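Local coordinates for protein endo-1,4-beta-xylanase (Uncultured bacterium, PDB 7AX7) that uses cobalt(II) in its CE4 domain to cleave acetyl groups from acetylated xylan, as part of a multidomain xylanase, at residues Ser47-Gln52 with Asn90-Asp95; Gln39-Asn44 with Ser85-Asn90. All blocks are in the same frame, centred on the assembly; numbering follows the deposited sequence.

Contact 1 (Ser47-Gln52 with Asn90-Asp95)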
loop_
_atom_site.group_PDB
_atom_site.type_symbol
_atom_site.label_atom_id
_atom_site.label_comp_id
_atom_site.label_asym_id
_atom_site.label_seq_id
_atom_site.Cartn_x
_atom_site.Cartn_y
_atom_site.Cartn_z
ATOM N N SER A 47 4.479 -7.081 16.505
ATOM C CA SER A 47 5.349 -8.115 15.973
ATOM C C SER A 47 5.181 -8.248 14.465
ATOM O O SER A 47 6.147 -8.570 13.768
ATOM C CB SER A 47 5.098 -9.442 16.692
ATOM O OG SER A 47 3.776 -9.895 16.489
ATOM N N ILE A 48 3.990 -7.947 13.945
ATOM C CA ILE A 48 3.767 -7.978 12.500
ATOM C C ILE A 48 4.525 -6.840 11.825
ATOM O O ILE A 48 5.215 -7.038 10.817
ATOM C CB ILE A 48 2.258 -7.918 12.198
ATOM C CG1 ILE A 48 1.567 -9.206 12.658
ATOM C CG2 ILE A 48 1.980 -7.621 10.705
ATOM C CD1 ILE A 48 0.032 -9.074 12.735
ATOM N N MET A 49 4.425 -5.630 12.385
ATOM C CA MET A 49 5.163 -4.497 11.832
ATOM C C MET A 49 6.673 -4.716 11.928
ATOM O O MET A 49 7.419 -4.337 11.017
ATOM C CB MET A 49 4.750 -3.209 12.546
ATOM C CG MET A 49 3.249 -2.913 12.438
ATOM S SD MET A 49 2.727 -1.407 13.281
ATOM C CE MET A 49 3.847 -0.197 12.562
ATOM N N GLN A 50 7.148 -5.315 13.024
ATOM C CA GLN A 50 8.572 -5.621 13.113
ATOM C C GLN A 50 8.996 -6.559 11.989
ATOM O O GLN A 50 10.046 -6.359 11.363
ATOM C CB GLN A 50 8.904 -6.241 14.471
ATOM C CG GLN A 50 8.794 -5.293 15.664
ATOM C CD GLN A 50 9.077 -6.009 16.974
ATOM O OE1 GLN A 50 8.477 -7.041 17.269
ATOM N NE2 GLN A 50 10.007 -5.469 17.757
ATOM N N ARG A 51 8.185 -7.586 11.717
ATOM C CA ARG A 51 8.490 -8.516 10.635
ATOM C C ARG A 51 8.418 -7.828 9.270
ATOM O O ARG A 51 9.237 -8.105 8.388
ATOM C CB ARG A 51 7.536 -9.711 10.695
ATOM C CG ARG A 51 7.812 -10.793 9.654
ATOM C CD ARG A 51 6.767 -11.914 9.682
ATOM N NE ARG A 51 6.982 -12.875 8.598
ATOM C CZ ARG A 51 6.087 -13.769 8.191
ATOM N NH1 ARG A 51 4.891 -13.836 8.768
ATOM N NH2 ARG A 51 6.379 -14.586 7.187
ATOM N N GLN A 52 7.456 -6.923 9.076
ATOM C CA GLN A 52 7.424 -6.153 7.834
ATOM C C GLN A 52 8.750 -5.428 7.614
ATOM O O GLN A 52 9.318 -5.463 6.513
ATOM C CB GLN A 52 6.247 -5.165 7.847
ATOM C CG GLN A 52 4.871 -5.822 7.686
ATOM C CD GLN A 52 3.712 -4.867 7.983
ATOM O OE1 GLN A 52 3.738 -4.127 8.964
ATOM N NE2 GLN A 52 2.695 -4.891 7.134
ATOM N N ASN A 90 7.770 5.779 15.888
ATOM C CA ASN A 90 8.061 5.460 17.280
ATOM C C ASN A 90 7.899 3.985 17.607
ATOM O O ASN A 90 8.414 3.542 18.640
ATOM C CB ASN A 90 7.167 6.275 18.214
ATOM C CG ASN A 90 7.503 7.735 18.191
ATOM O OD1 ASN A 90 8.581 8.128 17.738
ATOM N ND2 ASN A 90 6.591 8.557 18.681
ATOM N N SER A 91 7.173 3.227 16.784
ATOM C CA SER A 91 7.010 1.803 17.060
ATOM C C SER A 91 8.146 0.981 16.467
ATOM O O SER A 91 8.757 0.180 17.177
ATOM C CB SER A 91 5.659 1.288 16.541
ATOM O OG SER A 91 5.527 1.428 15.133
ATOM N N VAL A 92 8.441 1.156 15.179
ATOM C CA VAL A 92 9.419 0.286 14.530
ATOM C C VAL A 92 10.459 1.075 13.736
ATOM O O VAL A 92 11.217 0.497 12.952
ATOM C CB VAL A 92 8.723 -0.750 13.629
ATOM C CG1 VAL A 92 7.750 -1.600 14.449
ATOM C CG2 VAL A 92 8.015 -0.063 12.452
ATOM N N GLY A 93 10.506 2.390 13.926
ATOM C CA GLY A 93 11.663 3.166 13.511
ATOM C C GLY A 93 11.761 3.541 12.045
ATOM O O GLY A 93 12.841 3.937 11.599
ATOM N N VAL A 94 10.678 3.457 11.274
ATOM C CA VAL A 94 10.753 3.798 9.856
ATOM C C VAL A 94 9.916 5.034 9.581
ATOM O O VAL A 94 8.951 5.344 10.290
ATOM C CB VAL A 94 10.327 2.647 8.922
ATOM C CG1 VAL A 94 11.163 1.413 9.199
ATOM C CG2 VAL A 94 8.840 2.364 9.047
ATOM N N ASP A 95 10.299 5.733 8.515
ATOM C CA ASP A 95 9.737 7.022 8.149
ATOM C C ASP A 95 8.764 6.847 6.988
ATOM O O ASP A 95 9.157 6.429 5.894
ATOM C CB ASP A 95 10.859 7.992 7.784
ATOM C CG ASP A 95 11.801 8.256 8.957
ATOM O OD1 ASP A 95 11.301 8.624 10.042
ATOM O OD2 ASP A 95 13.024 8.069 8.800
#
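Q50 and V92 bring the backbones closest, with CA atoms 6.1 Å apart where the middle of helix 46-54 faces the C-terminal end of helix 74-92. The V92 side chain carries the contact: its CG1 rests 3.9 Å from M49 CB and 4.0 Å from Q50 CG, close to where the M49 and Q50 side chains leave their helix. A single methyl is thus shared by two consecutive residues. The M49 side chain crosses that of V92 at about a right angle. It runs straight as far as the sulfur and then bends (chi3 54°), which carries CE toward the other helix, 4.2 Å from V92 CG2 and 3.5 Å from S91 OG. That last pair is a van der Waals contact of a methyl with a hydroxyl already engaged in its own helix, since S91 OG hydrogen-bonds to the carbonyl oxygens of A87 and I88; chi1 of 61° turns OG back over the helix.

Both helices belong to the NodB-homology fold of polysaccharide deacetylases, in which helices pack around a parallel sheet. L59 of strand 58-61 touches both M49 and V92, so the two helices meet over the same strand residue. L46 and V53 of helix 46-54 also lean on V92. Past V92 the helical path breaks at G93, with a positive phi of 80°, a value that favours glycine; V94 beyond it touches V53. M49 is buried against L59, P14 and V41, whereas Q50, its CG alongside the valine, is an exposed residue.

Contact 2 (Gln39-Asn44 with Ser85-Asn90)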
loop_
_atom_site.group_PDB
_atom_site.type_symbol
_atom_site.label_atom_id
_atom_site.label_comp_id
_atom_site.label_asym_id
_atom_site.label_seq_id
_atom_site.Cartn_x
_atom_site.Cartn_y
_atom_site.Cartn_z
ATOM N N GLN A 39 -4.597 3.722 13.745
ATOM C CA GLN A 39 -5.148 3.120 14.953
ATOM C C GLN A 39 -4.947 1.608 14.997
ATOM O O GLN A 39 -5.149 1.006 16.056
ATOM C CB GLN A 39 -6.635 3.476 15.118
ATOM C CG GLN A 39 -7.578 2.834 14.124
ATOM C CD GLN A 39 -8.973 3.453 14.160
ATOM O OE1 GLN A 39 -9.247 4.354 14.951
ATOM N NE2 GLN A 39 -9.855 2.970 13.293
ATOM N N ASN A 40 -4.530 0.986 13.892
ATOM C CA ASN A 40 -4.137 -0.417 13.905
ATOM C C ASN A 40 -2.680 -0.619 14.313
ATOM O O ASN A 40 -2.229 -1.764 14.369
ATOM C CB ASN A 40 -4.373 -1.062 12.531
ATOM C CG ASN A 40 -5.857 -1.217 12.189
ATOM O OD1 ASN A 40 -6.726 -1.005 13.027
ATOM N ND2 ASN A 40 -6.140 -1.609 10.951
ATOM N N VAL A 41 -1.934 0.453 14.584
ATOM C CA VAL A 41 -0.550 0.358 15.049
ATOM C C VAL A 41 -0.593 0.344 16.575
ATOM O O VAL A 41 -0.787 1.379 17.209
ATOM C CB VAL A 41 0.314 1.508 14.519
ATOM C CG1 VAL A 41 1.704 1.478 15.153
ATOM C CG2 VAL A 41 0.424 1.453 13.001
ATOM N N ASN A 42 -0.406 -0.832 17.170
ATOM C CA ASN A 42 -0.515 -0.980 18.619
ATOM C C ASN A 42 0.252 -2.233 19.046
ATOM O O ASN A 42 0.879 -2.914 18.226
ATOM C CB ASN A 42 -1.989 -1.047 19.039
ATOM C CG ASN A 42 -2.748 -2.100 18.261
ATOM O OD1 ASN A 42 -2.448 -3.287 18.367
ATOM N ND2 ASN A 42 -3.717 -1.674 17.456
ATOM N N SER A 43 0.199 -2.539 20.348
ATOM C CA SER A 43 0.947 -3.687 20.860
ATOM C C SER A 43 0.460 -5.004 20.269
ATOM O O SER A 43 1.239 -5.963 20.195
ATOM C CB SER A 43 0.882 -3.731 22.389
ATOM O OG SER A 43 -0.459 -3.688 22.832
ATOM N N ASN A 44 -0.799 -5.067 19.821
ATOM C CA ASN A 44 -1.302 -6.278 19.178
ATOM C C ASN A 44 -0.693 -6.495 17.791
ATOM O O ASN A 44 -0.633 -7.634 17.313
ATOM C CB ASN A 44 -2.829 -6.225 19.060
ATOM C CG ASN A 44 -3.524 -6.281 20.405
ATOM O OD1 ASN A 44 -3.034 -6.900 21.345
ATOM N ND2 ASN A 44 -4.680 -5.642 20.497
ATOM N N SER A 85 2.202 8.882 11.120
ATOM C CA SER A 85 3.640 8.826 10.883
ATOM C C SER A 85 4.415 8.630 12.182
ATOM O O SER A 85 5.374 7.854 12.228
ATOM C CB SER A 85 4.106 10.097 10.183
ATOM O OG SER A 85 3.632 10.138 8.854
ATOM N N SER A 86 4.034 9.338 13.247
ATOM C CA SER A 86 4.794 9.197 14.487
ATOM C C SER A 86 4.532 7.847 15.156
ATOM O O SER A 86 5.438 7.289 15.787
ATOM C CB SER A 86 4.497 10.367 15.432
ATOM O OG SER A 86 3.122 10.489 15.695
ATOM N N ALA A 87 3.322 7.291 15.011
ATOM C CA ALA A 87 3.081 5.933 15.505
ATOM C C ALA A 87 3.987 4.917 14.808
ATOM O O ALA A 87 4.529 4.009 15.449
ATOM C CB ALA A 87 1.612 5.547 15.318
ATOM N N ILE A 88 4.161 5.053 13.495
ATOM C CA ILE A 88 5.006 4.123 12.755
ATOM C C ILE A 88 6.482 4.356 13.076
ATOM O O ILE A 88 7.254 3.400 13.246
ATOM C CB ILE A 88 4.722 4.248 11.250
ATOM C CG1 ILE A 88 3.306 3.753 10.947
ATOM C CG2 ILE A 88 5.764 3.486 10.449
ATOM C CD1 ILE A 88 2.823 4.102 9.550
ATOM N N LYS A 89 6.896 5.623 13.183
ATOM C CA LYS A 89 8.288 5.927 13.509
ATOM C C LYS A 89 8.638 5.476 14.921
ATOM O O LYS A 89 9.682 4.847 15.144
ATOM C CB LYS A 89 8.549 7.422 13.353
ATOM C CG LYS A 89 9.974 7.845 13.711
ATOM C CD LYS A 89 10.995 7.174 12.800
ATOM C CE LYS A 89 12.390 7.748 13.024
ATOM N NZ LYS A 89 13.409 7.075 12.159
ATOM N N ASN A 90 7.770 5.779 15.888
ATOM C CA ASN A 90 8.061 5.460 17.280
ATOM C C ASN A 90 7.899 3.985 17.607
ATOM O O ASN A 90 8.414 3.542 18.640
ATOM C CB ASN A 90 7.167 6.275 18.214
ATOM C CG ASN A 90 7.503 7.735 18.191
ATOM O OD1 ASN A 90 8.581 8.128 17.738
ATOM N ND2 ASN A 90 6.591 8.557 18.681
#
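V41 and A87 meet where the loop after strand 33-36 passes helix 74-92, two elements of the NodB-homology domain, and V41 is the one loop residue of 39-44 that touches the helix segment. From CB, which points toward the helix, the valine divides into two methyls with different targets. CG1 lies anti to the backbone N (chi1 173°) and reaches the helix backbone, 3.8 Å from A87 O and 4.1 Å from A87 CB. Facing so small a side chain, the valine backbone comes near the helix, with V41 CA and A87 CA 6.7 Å apart. CG2 meets the next residue, 4.2 Å from I88 CG1, so the fork of the valine spans two consecutive helix residues. I88 is buried beneath, its side chain about 13 Å from the cobalt ion and touching V94 and V96.

Polar groups of the loop also pair among themselves, weakly within 39-44 itself. N42 OD1 accepts a weak bond from N44 N, while T45 OG1, just beyond the segment, hydrogen-bonds to both N40 O and N42 N, tying the bend to the residue that precedes helix 46-54. On the other side of the N42 amide, ND2 makes a weak 3.3 Å hydrogen bond to Q39 O, with an N-H...O angle of 143°.

From the N terminus the chain first passes 39-44, in the loop after strand 33-36, then 47-52 on helix 46-54, before strand 58-61 leads on to helix 74-92. Contact 2 closes on that helix at 85-90, and contact 1 closes a few residues later at 90-95, so the two loops cross instead of nesting. They share N90, and their centres lie 8 Å apart. Helix 74-92 thus holds both the loop and the helix that follows it. The contacts also join directly: M49 SD packs 3.6 Å from V41 CG1, and V94 CG2 lies 3.6 Å from I88 CG2, so the two contacts adjoin.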